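Local coordinates for E3 ubiquitin-protein ligase HERC2 (PDB 4L1M) that probably acts as an E3 ubiquitin ligase, a giant multidomain protein whose first RCC1-like domain, the part modelled here, folds as a beta-propeller, at residues Gln57-Glu62 with Ile100-Asp105; Gly116-Trp121 with Lys153-Ile158; Ala217-Val222 with Trp229-Gly234; Gly310-Asp315 with Leu326-Glu331. One frame throughout, in Å; residues are numbered along the deposited sequence.

Interaction 1: residues Gln57-Glu62 with Ile100-Asp105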
loop_
_atom_site.group_PDB
_atom_site.type_symbol
_atom_site.label_atom_id
_atom_site.label_comp_id
_atom_site.label_asym_id
_atom_site.label_seq_id
_atom_site.Cartn_x
_atom_site.Cartn_y
_atom_site.Cartn_z
ATOM N N GLN A 57 -10.700 -6.101 3.050
ATOM C CA GLN A 57 -9.501 -5.299 2.941
ATOM C C GLN A 57 -8.981 -4.874 4.306
ATOM O O GLN A 57 -9.761 -4.690 5.230
ATOM C CB GLN A 57 -9.847 -4.044 2.157
ATOM C CG GLN A 57 -8.854 -3.594 1.122
ATOM C CD GLN A 57 -9.533 -2.570 0.214
ATOM O OE1 GLN A 57 -10.524 -2.894 -0.502
ATOM N NE2 GLN A 57 -9.069 -1.348 0.267
ATOM N N ILE A 58 -7.666 -4.713 4.419
ATOM C CA ILE A 58 -7.052 -4.148 5.590
ATOM C C ILE A 58 -5.997 -3.131 5.165
ATOM O O ILE A 58 -5.112 -3.454 4.390
ATOM C CB ILE A 58 -6.352 -5.239 6.433
ATOM C CG1 ILE A 58 -7.383 -6.169 7.039
ATOM C CG2 ILE A 58 -5.478 -4.597 7.522
ATOM C CD1 ILE A 58 -6.818 -7.248 7.929
ATOM N N ALA A 59 -6.086 -1.918 5.705
ATOM C CA ALA A 59 -5.135 -0.855 5.432
ATOM C C ALA A 59 -4.366 -0.522 6.716
ATOM O O ALA A 59 -4.935 -0.062 7.689
ATOM C CB ALA A 59 -5.851 0.367 4.924
ATOM N N CYS A 60 -3.067 -0.773 6.688
ATOM C CA CYS A 60 -2.246 -0.668 7.850
ATOM C C CYS A 60 -1.622 0.717 7.932
ATOM O O CYS A 60 -0.899 1.122 7.032
ATOM C CB CYS A 60 -1.160 -1.738 7.789
ATOM S SG CYS A 60 -1.785 -3.427 8.035
ATOM N N ALA A 61 -1.896 1.421 9.023
ATOM C CA ALA A 61 -1.203 2.669 9.319
ATOM C C ALA A 61 -0.095 2.391 10.333
ATOM O O ALA A 61 0.259 1.233 10.570
ATOM C CB ALA A 61 -2.171 3.714 9.819
ATOM N N GLU A 62 0.471 3.433 10.919
ATOM C CA GLU A 62 1.615 3.244 11.819
ATOM C C GLU A 62 1.262 2.694 13.199
ATOM O O GLU A 62 1.970 1.816 13.688
ATOM C CB GLU A 62 2.414 4.525 11.978
ATOM C CG GLU A 62 3.810 4.267 12.538
ATOM C CD GLU A 62 4.482 5.528 13.044
ATOM O OE1 GLU A 62 4.188 5.935 14.191
ATOM O OE2 GLU A 62 5.299 6.099 12.295
ATOM N N ILE A 100 -10.346 1.316 1.116
ATOM C CA ILE A 100 -9.698 2.067 2.150
ATOM C C ILE A 100 -8.219 2.163 1.847
ATOM O O ILE A 100 -7.672 1.372 1.114
ATOM C CB ILE A 100 -9.890 1.410 3.537
ATOM C CG1 ILE A 100 -9.553 -0.087 3.480
ATOM C CG2 ILE A 100 -11.292 1.650 4.026
ATOM C CD1 ILE A 100 -9.678 -0.820 4.809
ATOM N N ALA A 101 -7.562 3.138 2.444
ATOM C CA ALA A 101 -6.139 3.273 2.271
ATOM C C ALA A 101 -5.515 3.955 3.464
ATOM O O ALA A 101 -6.160 4.717 4.189
ATOM C CB ALA A 101 -5.842 4.066 1.011
ATOM N N ALA A 102 -4.237 3.672 3.630
ATOM C CA ALA A 102 -3.420 4.238 4.652
ATOM C C ALA A 102 -2.033 3.736 4.337
ATOM O O ALA A 102 -1.892 2.849 3.546
ATOM C CB ALA A 102 -3.852 3.771 6.027
ATOM N N HIS A 103 -1.014 4.290 4.979
ATOM C CA HIS A 103 0.361 3.927 4.695
ATOM C C HIS A 103 0.998 3.463 5.970
ATOM O O HIS A 103 0.729 4.023 7.027
ATOM C CB HIS A 103 1.103 5.149 4.183
ATOM C CG HIS A 103 2.474 4.849 3.718
ATOM N ND1 HIS A 103 3.556 4.875 4.564
ATOM C CD2 HIS A 103 2.946 4.488 2.506
ATOM C CE1 HIS A 103 4.640 4.531 3.897
ATOM N NE2 HIS A 103 4.298 4.312 2.641
ATOM N N SER A 104 1.886 2.477 5.894
ATOM C CA SER A 104 2.378 1.832 7.121
ATOM C C SER A 104 3.252 2.747 8.038
ATOM O O SER A 104 3.476 2.421 9.209
ATOM C CB SER A 104 3.072 0.518 6.765
ATOM O OG SER A 104 4.338 0.772 6.269
ATOM N N ASP A 105 3.743 3.862 7.504
ATOM C CA ASP A 105 4.472 4.870 8.283
ATOM C C ASP A 105 3.627 6.147 8.438
ATOM O O ASP A 105 4.167 7.216 8.741
ATOM C CB ASP A 105 5.831 5.223 7.612
ATOM C CG ASP A 105 6.728 3.966 7.351
ATOM O OD1 ASP A 105 6.845 3.097 8.265
ATOM O OD2 ASP A 105 7.326 3.839 6.234
#
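Ala59 turns its methyl group toward Ile100 and Ala102, and this small apolar patch is the heart of the contact. Its CB lies 4.0 Å from Ile100 CG1 and touches Ala102 CB as well; that second methyl also meets Ala61 CB, at 4.1 Å. Ile100 holds CG1 between its own N and carbonyl carbon (chi1 49°), and the chain then runs on extended, which lays CD1 along the other strand, 3.9 Å from the backbone N of Ala59. Gln57 passes Ile100 in the opposite direction, so the aliphatic part of each side chain lies alongside the other, with Gln57 CB 4.2 Å from Ile100 CD1.

From Cys60 onward the two backbones draw together, though no clear hydrogen bond links them. CA-H...O contacts line this part: Ala61 CA faces His103 O at 3.3 Å, nearly straight at the hydrogen (160°), and Glu62 CA approaches Ser104 O. Behind these, Asp105 N donates to His103 ND1 at 3.1 Å, from a position tilted 31° out of the imidazole plane, and so ties down the bend. The Asp105 carboxylate is held in turn by the hydroxyls of Ser320 and Ser214, while Tyr79 OH bonds to Ala61 O.

Strands 55-60 and 97-101 belong to consecutive four-stranded blades and run roughly the same way, held mainly by side-chain packing. Leu66 and Leu68 of strand 64-69 cover Ile100, Tyr109 of strand 108-113 lies against Ala61 and Ala102, and Phe376 of strand 374-379 meets Cys60.

Interaction 2: residues Gly116-Trp121 with Lys153-Ile158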
loop_
_atom_site.group_PDB
_atom_site.type_symbol
_atom_site.label_atom_id
_atom_site.label_comp_id
_atom_site.label_asym_id
_atom_site.label_seq_id
_atom_site.Cartn_x
_atom_site.Cartn_y
_atom_site.Cartn_z
ATOM N N GLY A 116 -18.609 7.024 -5.351
ATOM C CA GLY A 116 -17.505 7.880 -5.800
ATOM C C GLY A 116 -16.938 8.905 -4.817
ATOM O O GLY A 116 -15.872 9.463 -5.075
ATOM N N GLU A 117 -17.641 9.187 -3.719
ATOM C CA GLU A 117 -17.158 10.156 -2.725
ATOM C C GLU A 117 -15.929 9.629 -1.994
ATOM O O GLU A 117 -15.880 8.445 -1.598
ATOM C CB GLU A 117 -18.225 10.496 -1.670
ATOM C CG GLU A 117 -19.471 11.174 -2.187
ATOM C CD GLU A 117 -20.597 10.179 -2.400
ATOM O OE1 GLU A 117 -20.353 9.115 -3.030
ATOM O OE2 GLU A 117 -21.726 10.457 -1.929
ATOM N N VAL A 118 -14.955 10.521 -1.781
ATOM C CA VAL A 118 -13.719 10.191 -1.045
ATOM C C VAL A 118 -13.733 10.885 0.313
ATOM O O VAL A 118 -14.077 12.065 0.400
ATOM C CB VAL A 118 -12.477 10.647 -1.813
ATOM C CG1 VAL A 118 -11.213 10.237 -1.085
ATOM C CG2 VAL A 118 -12.473 10.064 -3.208
ATOM N N TYR A 119 -13.391 10.146 1.366
ATOM C CA TYR A 119 -13.348 10.687 2.724
ATOM C C TYR A 119 -11.936 10.644 3.218
ATOM O O TYR A 119 -11.184 9.746 2.861
ATOM C CB TYR A 119 -14.199 9.855 3.683
ATOM C CG TYR A 119 -15.647 9.852 3.348
ATOM C CD1 TYR A 119 -16.133 9.086 2.300
ATOM C CD2 TYR A 119 -16.552 10.620 4.081
ATOM C CE1 TYR A 119 -17.485 9.073 1.993
ATOM C CE2 TYR A 119 -17.903 10.612 3.794
ATOM C CZ TYR A 119 -18.364 9.837 2.748
ATOM O OH TYR A 119 -19.699 9.843 2.434
ATOM N N SER A 120 -11.568 11.610 4.046
ATOM C CA SER A 120 -10.222 11.616 4.631
ATOM C C SER A 120 -10.296 12.001 6.080
ATOM O O SER A 120 -11.183 12.747 6.484
ATOM C CB SER A 120 -9.308 12.589 3.882
ATOM O OG SER A 120 -9.765 13.920 4.044
ATOM N N TRP A 121 -9.390 11.473 6.869
ATOM C CA TRP A 121 -9.256 11.933 8.245
ATOM C C TRP A 121 -7.876 11.618 8.813
ATOM O O TRP A 121 -7.053 10.961 8.158
ATOM C CB TRP A 121 -10.387 11.384 9.133
ATOM C CG TRP A 121 -10.394 9.905 9.397
ATOM C CD1 TRP A 121 -10.130 9.302 10.591
ATOM C CD2 TRP A 121 -10.729 8.847 8.485
ATOM N NE1 TRP A 121 -10.246 7.948 10.473
ATOM C CE2 TRP A 121 -10.609 7.639 9.195
ATOM C CE3 TRP A 121 -11.082 8.799 7.142
ATOM C CZ2 TRP A 121 -10.853 6.391 8.610
ATOM C CZ3 TRP A 121 -11.342 7.549 6.552
ATOM C CH2 TRP A 121 -11.219 6.372 7.285
ATOM N N LYS A 153 -14.991 10.896 -14.490
ATOM C CA LYS A 153 -14.280 11.692 -13.498
ATOM C C LYS A 153 -14.482 11.163 -12.057
ATOM O O LYS A 153 -14.070 11.813 -11.113
ATOM C CB LYS A 153 -14.727 13.151 -13.593
ATOM C CG LYS A 153 -14.485 13.780 -14.966
ATOM N N HIS A 154 -15.116 9.997 -11.901
ATOM C CA HIS A 154 -15.280 9.362 -10.589
ATOM C C HIS A 154 -13.986 8.689 -10.176
ATOM O O HIS A 154 -13.330 8.061 -10.986
ATOM C CB HIS A 154 -16.407 8.313 -10.587
ATOM C CG HIS A 154 -17.766 8.888 -10.333
ATOM N ND1 HIS A 154 -18.741 8.965 -11.307
ATOM C CD2 HIS A 154 -18.314 9.422 -9.213
ATOM C CE1 HIS A 154 -19.830 9.516 -10.802
ATOM N NE2 HIS A 154 -19.598 9.804 -9.532
ATOM N N VAL A 155 -13.651 8.804 -8.901
ATOM C CA VAL A 155 -12.462 8.165 -8.350
ATOM C C VAL A 155 -12.703 6.664 -8.225
ATOM O O VAL A 155 -13.743 6.250 -7.732
ATOM C CB VAL A 155 -12.133 8.729 -6.956
ATOM C CG1 VAL A 155 -11.019 7.937 -6.293
ATOM C CG2 VAL A 155 -11.772 10.193 -7.066
ATOM N N VAL A 156 -11.729 5.862 -8.639
ATOM C CA VAL A 156 -11.807 4.412 -8.485
ATOM C C VAL A 156 -10.656 3.793 -7.707
ATOM O O VAL A 156 -10.737 2.641 -7.360
ATOM C CB VAL A 156 -11.902 3.708 -9.847
ATOM C CG1 VAL A 156 -13.193 4.113 -10.560
ATOM C CG2 VAL A 156 -10.681 4.010 -10.725
ATOM N N HIS A 157 -9.572 4.518 -7.475
ATOM C CA HIS A 157 -8.485 4.028 -6.643
ATOM C C HIS A 157 -8.003 5.118 -5.684
ATOM O O HIS A 157 -8.087 6.289 -5.991
ATOM C CB HIS A 157 -7.347 3.529 -7.503
ATOM C CG HIS A 157 -6.443 2.592 -6.778
ATOM N ND1 HIS A 157 -5.290 2.983 -6.117
ATOM C CD2 HIS A 157 -6.569 1.265 -6.559
ATOM C CE1 HIS A 157 -4.738 1.922 -5.545
ATOM N NE2 HIS A 157 -5.498 0.869 -5.799
ATOM N N ILE A 158 -7.537 4.715 -4.509
ATOM C CA ILE A 158 -6.990 5.648 -3.528
ATOM C C ILE A 158 -5.685 5.119 -2.904
ATOM O O ILE A 158 -5.452 3.901 -2.830
ATOM C CB ILE A 158 -7.980 5.951 -2.395
ATOM C CG1 ILE A 158 -8.582 4.670 -1.843
ATOM C CG2 ILE A 158 -9.063 6.879 -2.893
ATOM C CD1 ILE A 158 -9.308 4.846 -0.521
#
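Val118 and Val155 meet through their methyl branches, the two side chains crossing at about a right angle. One methyl of Val118 does nearly all the touching: CG2 sits 3.9 Å from Val155 CG2 and 4.0 Å from Val155 CG1, against the fork of the other valine. Both residues use the same rotamer, CG1 opposite the backbone N and CG2 beside it (chi1 -177° for Val118), which sends their CG2 methyls toward one another. Val118 CG1 makes a looser contact with Ile158 CG2 at 4.4 Å; Ile158 tucks CG1 between its N and carbonyl carbon (chi1 48°), leaving CG2 beside the N to meet the valine.

Val155 and Ile158, three residues apart, would fall on different faces of a regular strand. A classic beta bulge, in which Val156 and His157 both face Ile168, takes up the extra residue, so both can point at Val118. At the other end His154 CD2 comes to 3.8 Å from Gly116 CA, which has no side chain to keep the ring off. His154 ND1 bonds to Ala151 O, which helps to set the turn of the imidazole.

No hydrogen bond joins the segments: this is apolar packing between propeller blades. Strand 118-122 is the third of its sheet and strand 155-160 the first of the next. Phe146, in a loop, covers both valines, Leu112 of strand 108-113 touches Val118, and Ile158 reaches Ala101 of strand 97-101.

Interaction 3: residues Ala217-Val222 with Trp229-Gly234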
loop_
_atom_site.group_PDB
_atom_site.type_symbol
_atom_site.label_atom_id
_atom_site.label_comp_id
_atom_site.label_asym_id
_atom_site.label_seq_id
_atom_site.Cartn_x
_atom_site.Cartn_y
_atom_site.Cartn_z
ATOM N N ALA A 217 10.367 10.728 0.016
ATOM C CA ALA A 217 9.521 9.715 -0.595
ATOM C C ALA A 217 9.568 9.740 -2.091
ATOM O O ALA A 217 9.668 10.804 -2.706
ATOM C CB ALA A 217 8.090 9.931 -0.160
ATOM N N GLN A 218 9.451 8.549 -2.653
ATOM C CA GLN A 218 9.200 8.342 -4.061
ATOM C C GLN A 218 7.734 8.050 -4.307
ATOM O O GLN A 218 6.993 7.676 -3.400
ATOM C CB GLN A 218 10.034 7.147 -4.606
ATOM C CG GLN A 218 9.433 5.751 -4.387
ATOM C CD GLN A 218 9.662 5.165 -2.992
ATOM O OE1 GLN A 218 9.632 5.861 -2.007
ATOM N NE2 GLN A 218 9.858 3.859 -2.923
ATOM N N THR A 219 7.336 8.170 -5.564
ATOM C CA THR A 219 5.983 7.863 -5.971
ATOM C C THR A 219 6.091 7.034 -7.235
ATOM O O THR A 219 6.916 7.334 -8.074
ATOM C CB THR A 219 5.218 9.172 -6.221
ATOM O OG1 THR A 219 5.264 9.991 -5.025
ATOM C CG2 THR A 219 3.778 8.897 -6.623
ATOM N N LEU A 220 5.280 5.998 -7.369
ATOM C CA LEU A 220 5.308 5.130 -8.548
ATOM C C LEU A 220 3.935 5.046 -9.159
ATOM O O LEU A 220 2.933 5.134 -8.453
ATOM C CB LEU A 220 5.737 3.732 -8.175
ATOM C CG LEU A 220 7.017 3.582 -7.362
ATOM C CD1 LEU A 220 7.183 2.131 -6.932
ATOM C CD2 LEU A 220 8.219 4.028 -8.164
ATOM N N ALA A 221 3.869 4.873 -10.473
ATOM C CA ALA A 221 2.578 4.689 -11.112
ATOM C C ALA A 221 2.678 3.795 -12.323
ATOM O O ALA A 221 3.746 3.611 -12.877
ATOM C CB ALA A 221 1.988 6.032 -11.508
ATOM N N VAL A 222 1.537 3.243 -12.732
ATOM C CA VAL A 222 1.479 2.355 -13.864
ATOM C C VAL A 222 0.386 2.851 -14.772
ATOM O O VAL A 222 -0.681 3.190 -14.292
ATOM C CB VAL A 222 1.148 0.929 -13.440
ATOM C CG1 VAL A 222 1.248 -0.003 -14.629
ATOM C CG2 VAL A 222 2.089 0.448 -12.346
ATOM N N TRP A 229 6.216 4.434 -14.111
ATOM C CA TRP A 229 6.723 5.791 -13.896
ATOM C C TRP A 229 7.130 5.992 -12.447
ATOM O O TRP A 229 6.524 5.421 -11.517
ATOM C CB TRP A 229 5.633 6.808 -14.238
ATOM C CG TRP A 229 5.081 6.579 -15.591
ATOM C CD1 TRP A 229 4.097 5.692 -15.935
ATOM C CD2 TRP A 229 5.490 7.212 -16.796
ATOM N NE1 TRP A 229 3.859 5.741 -17.294
ATOM C CE2 TRP A 229 4.712 6.664 -17.846
ATOM C CE3 TRP A 229 6.416 8.212 -17.089
ATOM C CZ2 TRP A 229 4.855 7.068 -19.164
ATOM C CZ3 TRP A 229 6.554 8.620 -18.397
ATOM C CH2 TRP A 229 5.773 8.045 -19.424
ATOM N N SER A 230 8.146 6.820 -12.249
ATOM C CA SER A 230 8.567 7.188 -10.907
ATOM C C SER A 230 8.964 8.637 -10.846
ATOM O O SER A 230 9.404 9.216 -11.843
ATOM C CB SER A 230 9.748 6.339 -10.454
ATOM O OG SER A 230 10.858 6.534 -11.291
ATOM N N TRP A 231 8.802 9.208 -9.655
ATOM C CA TRP A 231 9.275 10.528 -9.362
ATOM C C TRP A 231 9.382 10.710 -7.838
ATOM O O TRP A 231 9.015 9.822 -7.067
ATOM C CB TRP A 231 8.357 11.562 -9.997
ATOM C CG TRP A 231 6.960 11.549 -9.513
ATOM C CD1 TRP A 231 6.443 12.320 -8.508
ATOM C CD2 TRP A 231 5.854 10.750 -10.016
ATOM N NE1 TRP A 231 5.077 12.063 -8.359
ATOM C CE2 TRP A 231 4.707 11.092 -9.259
ATOM C CE3 TRP A 231 5.728 9.779 -11.014
ATOM C CZ2 TRP A 231 3.443 10.505 -9.492
ATOM C CZ3 TRP A 231 4.473 9.193 -11.236
ATOM C CH2 TRP A 231 3.353 9.560 -10.473
ATOM N N GLY A 232 9.899 11.862 -7.427
ATOM C CA GLY A 232 10.178 12.160 -6.021
ATOM C C GLY A 232 11.665 12.049 -5.694
ATOM O O GLY A 232 12.564 12.315 -6.551
ATOM N N ASP A 233 11.942 11.640 -4.458
ATOM C CA ASP A 233 13.324 11.577 -3.978
ATOM C C ASP A 233 14.061 10.376 -4.557
ATOM O O ASP A 233 13.500 9.295 -4.687
ATOM C CB ASP A 233 13.361 11.528 -2.470
ATOM C CG ASP A 233 14.755 11.652 -1.935
ATOM O OD1 ASP A 233 15.224 12.799 -1.752
ATOM O OD2 ASP A 233 15.377 10.581 -1.722
ATOM N N GLY A 234 15.328 10.576 -4.894
ATOM C CA GLY A 234 16.109 9.583 -5.616
ATOM C C GLY A 234 17.066 8.750 -4.790
ATOM O O GLY A 234 17.685 7.821 -5.310
#
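Thr219 with Trp231 and Ala221 with Trp229 are the hydrogen-bonded pairs of an antiparallel hairpin whose strand axes lie 4.6 Å apart at 161°, each pair closing with two bonds, the shortest from Thr219 N to Trp231 O (2.8 Å).

On the face that carries Thr219 and Ala221, the indole of Trp231 folds back over the neighbouring strand. Its CG stands between its own N and carbonyl carbon (chi1 62°), which brings the rings under Thr219. There Thr219 CB makes a CH-pi contact, 3.8 Å from the centroid of the five-membered ring. The far rim continues to Ala221, whose CB is 3.9 Å from Trp231 CH2. Ala221 O meets the Trp229 indole at its edge, 3.7 Å from Trp229 CD1. On the opposite face Leu220 CD2 lies 3.6 Å from Ser230 CB. Beyond the non-hydrogen-bonded pair of Gln218 and Gly232, Asp233 N bonds to Ala217 O at 3.0 Å, almost straight at the hydrogen (177°) but arriving from above the carbonyl plane.

Polar side-chain atoms find partners outside the hairpin. Thr219 OG1 bonds to Arg184 O and to Tyr164 OH of the neighbouring blade, and Trp231 NE1 bonds weakly to that same Arg184 carbonyl; Asp233 forms a salt bridge with Lys238. The threonine therefore has two roles, its carbons packing on the indole while its hydroxyl joins a polar link to the adjacent blade.

Interaction 4: residues Gly310-Asp315 with Leu326-Glu331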
loop_
_atom_site.group_PDB
_atom_site.type_symbol
_atom_site.label_atom_id
_atom_site.label_comp_id
_atom_site.label_asym_id
_atom_site.label_seq_id
_atom_site.Cartn_x
_atom_site.Cartn_y
_atom_site.Cartn_z
ATOM N N GLY A 310 9.195 -19.185 -10.905
ATOM C CA GLY A 310 8.486 -20.449 -10.766
ATOM C C GLY A 310 7.105 -20.272 -10.158
ATOM O O GLY A 310 6.195 -21.037 -10.455
ATOM N N LYS A 311 6.942 -19.265 -9.311
ATOM C CA LYS A 311 5.652 -18.987 -8.721
ATOM C C LYS A 311 5.011 -17.839 -9.476
ATOM O O LYS A 311 5.682 -16.936 -9.944
ATOM C CB LYS A 311 5.796 -18.659 -7.235
ATOM C CG LYS A 311 6.559 -19.727 -6.444
ATOM C CD LYS A 311 5.794 -21.048 -6.351
ATOM C CE LYS A 311 6.655 -22.168 -5.752
ATOM N NZ LYS A 311 6.537 -22.352 -4.277
ATOM N N LYS A 312 3.697 -17.904 -9.611
ATOM C CA LYS A 312 2.931 -16.844 -10.235
ATOM C C LYS A 312 2.319 -15.954 -9.138
ATOM O O LYS A 312 1.320 -16.298 -8.530
ATOM C CB LYS A 312 1.835 -17.443 -11.127
ATOM C CG LYS A 312 1.387 -16.468 -12.194
ATOM C CD LYS A 312 -0.103 -16.449 -12.423
ATOM C CE LYS A 312 -0.567 -15.039 -12.791
ATOM N NZ LYS A 312 -1.889 -15.080 -13.479
ATOM N N VAL A 313 2.933 -14.814 -8.894
ATOM C CA VAL A 313 2.512 -13.940 -7.809
ATOM C C VAL A 313 1.339 -13.078 -8.253
ATOM O O VAL A 313 1.371 -12.489 -9.342
ATOM C CB VAL A 313 3.668 -13.040 -7.368
ATOM C CG1 VAL A 313 3.212 -12.070 -6.301
ATOM C CG2 VAL A 313 4.816 -13.885 -6.872
ATOM N N ILE A 314 0.300 -13.016 -7.418
ATOM C CA ILE A 314 -0.902 -12.229 -7.745
ATOM C C ILE A 314 -1.060 -10.987 -6.886
ATOM O O ILE A 314 -1.835 -10.114 -7.231
ATOM C CB ILE A 314 -2.205 -13.079 -7.704
ATOM C CG1 ILE A 314 -2.573 -13.510 -6.266
ATOM C CG2 ILE A 314 -2.072 -14.281 -8.640
ATOM C CD1 ILE A 314 -3.882 -14.259 -6.185
ATOM N N ASP A 315 -0.350 -10.909 -5.769
ATOM C CA ASP A 315 -0.283 -9.666 -5.000
ATOM C C ASP A 315 0.969 -9.630 -4.123
ATOM O O ASP A 315 1.515 -10.666 -3.730
ATOM C CB ASP A 315 -1.543 -9.478 -4.116
ATOM C CG ASP A 315 -1.630 -8.061 -3.464
ATOM O OD1 ASP A 315 -1.077 -7.074 -3.986
ATOM O OD2 ASP A 315 -2.254 -7.941 -2.409
ATOM N N LEU A 326 1.511 -13.091 -2.306
ATOM C CA LEU A 326 0.513 -14.144 -2.452
ATOM C C LEU A 326 0.587 -14.712 -3.874
ATOM O O LEU A 326 0.647 -13.950 -4.845
ATOM C CB LEU A 326 -0.869 -13.560 -2.187
ATOM C CG LEU A 326 -2.071 -14.495 -2.337
ATOM C CD1 LEU A 326 -2.016 -15.609 -1.312
ATOM C CD2 LEU A 326 -3.342 -13.673 -2.168
ATOM N N THR A 327 0.598 -16.028 -3.990
ATOM C CA THR A 327 0.646 -16.677 -5.293
ATOM C C THR A 327 -0.729 -17.151 -5.744
ATOM O O THR A 327 -1.646 -17.338 -4.929
ATOM C CB THR A 327 1.588 -17.898 -5.291
ATOM O OG1 THR A 327 1.005 -18.964 -4.537
ATOM C CG2 THR A 327 2.939 -17.541 -4.702
ATOM N N GLU A 328 -0.854 -17.338 -7.054
ATOM C CA GLU A 328 -2.057 -17.893 -7.709
ATOM C C GLU A 328 -2.566 -19.170 -7.028
ATOM O O GLU A 328 -3.750 -19.320 -6.820
ATOM C CB GLU A 328 -1.735 -18.144 -9.194
ATOM C CG GLU A 328 -2.713 -18.996 -9.989
ATOM C CD GLU A 328 -2.223 -19.230 -11.424
ATOM O OE1 GLU A 328 -0.999 -19.324 -11.679
ATOM O OE2 GLU A 328 -3.074 -19.342 -12.317
ATOM N N ASP A 329 -1.637 -20.045 -6.643
ATOM C CA ASP A 329 -1.955 -21.297 -5.941
ATOM C C ASP A 329 -1.978 -21.132 -4.414
ATOM O O ASP A 329 -1.818 -22.099 -3.680
ATOM C CB ASP A 329 -0.961 -22.408 -6.339
ATOM C CG ASP A 329 0.490 -22.130 -5.850
ATOM O OD1 ASP A 329 1.087 -21.077 -6.211
ATOM O OD2 ASP A 329 1.032 -22.989 -5.117
ATOM N N SER A 330 -2.143 -19.896 -3.946
ATOM C CA SER A 330 -2.478 -19.611 -2.551
ATOM C C SER A 330 -1.331 -19.763 -1.514
ATOM O O SER A 330 -1.599 -19.860 -0.306
ATOM C CB SER A 330 -3.692 -20.463 -2.137
ATOM O OG SER A 330 -4.289 -19.934 -0.968
ATOM N N GLU A 331 -0.081 -19.812 -1.965
ATOM C CA GLU A 331 1.056 -19.801 -1.038
ATOM C C GLU A 331 1.334 -18.367 -0.623
ATOM O O GLU A 331 1.168 -17.445 -1.424
ATOM C CB GLU A 331 2.327 -20.361 -1.686
ATOM C CG GLU A 331 2.299 -21.828 -2.052
ATOM C CD GLU A 331 3.584 -22.307 -2.718
ATOM O OE1 GLU A 331 3.881 -23.509 -2.658
ATOM O OE2 GLU A 331 4.310 -21.498 -3.307
#
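Ile314 and Asp315 both face Leu326, a classic beta bulge in the hairpin of strands 313-318 and 322-327 within one propeller blade. Among the backbone bonds, Leu326 O accepts from Ile314 N at 2.8 Å and, weakly, from Asp315 N, while Leu326 N returns a bond to Asp315 O. Farther along, Glu328 N meets Lys312 O at 2.8 Å, nearly head-on to the carbonyl. A type I turn from Thr327 to Ser330 follows, braced by Thr327 OG1, which donates to Asp329 OD1 and accepts from Glu331 N.

Apolar packing centres on Ile314. Its CG1 lies 4.1 Å from Leu326 CG, and its CG2 branch rests 3.9 Å from Glu328 CB. Leu326 in turn packs on Ile365 and Ile368 of strand 365-370.

Of the charged groups, Asp315 pairs with Arg265, outside the hairpin. Lys312 crosses Glu328 at a slant, its CB and CD against OE1, but NZ stays 4.6 Å from Glu328 OE2, beyond a salt bridge. Lys311 bends at chi2 and again at chi4 (93°), which swings NZ to within 2.6 Å of Glu331 OE2, on the syn lone pair; that oxygen also bonds to His333 NE2.

In the fold
The contacts follow one another along the chain, each closing before the next opens, round the ring of four-stranded sheets that forms this seven-bladed propeller. Interactions 1 and 2 join successive blades: their centres are about 16 Å apart, both reach the sheet of strands 97-101 to 140-142, and they touch where Ile158 CD1 packs on Ile100 C, 3.7 Å away. Interactions 3 and 4 lie inside single blades, as hairpins with centres about 26 Å apart. Interaction 1 is nearest the middle, about 7 Å from the chain's centre. Hydrogen-bonded hairpins thus build the blades; mainly apolar packing joins neighbours in interactions 1 and 2, with polar links such as Asp315 to Arg265 besides.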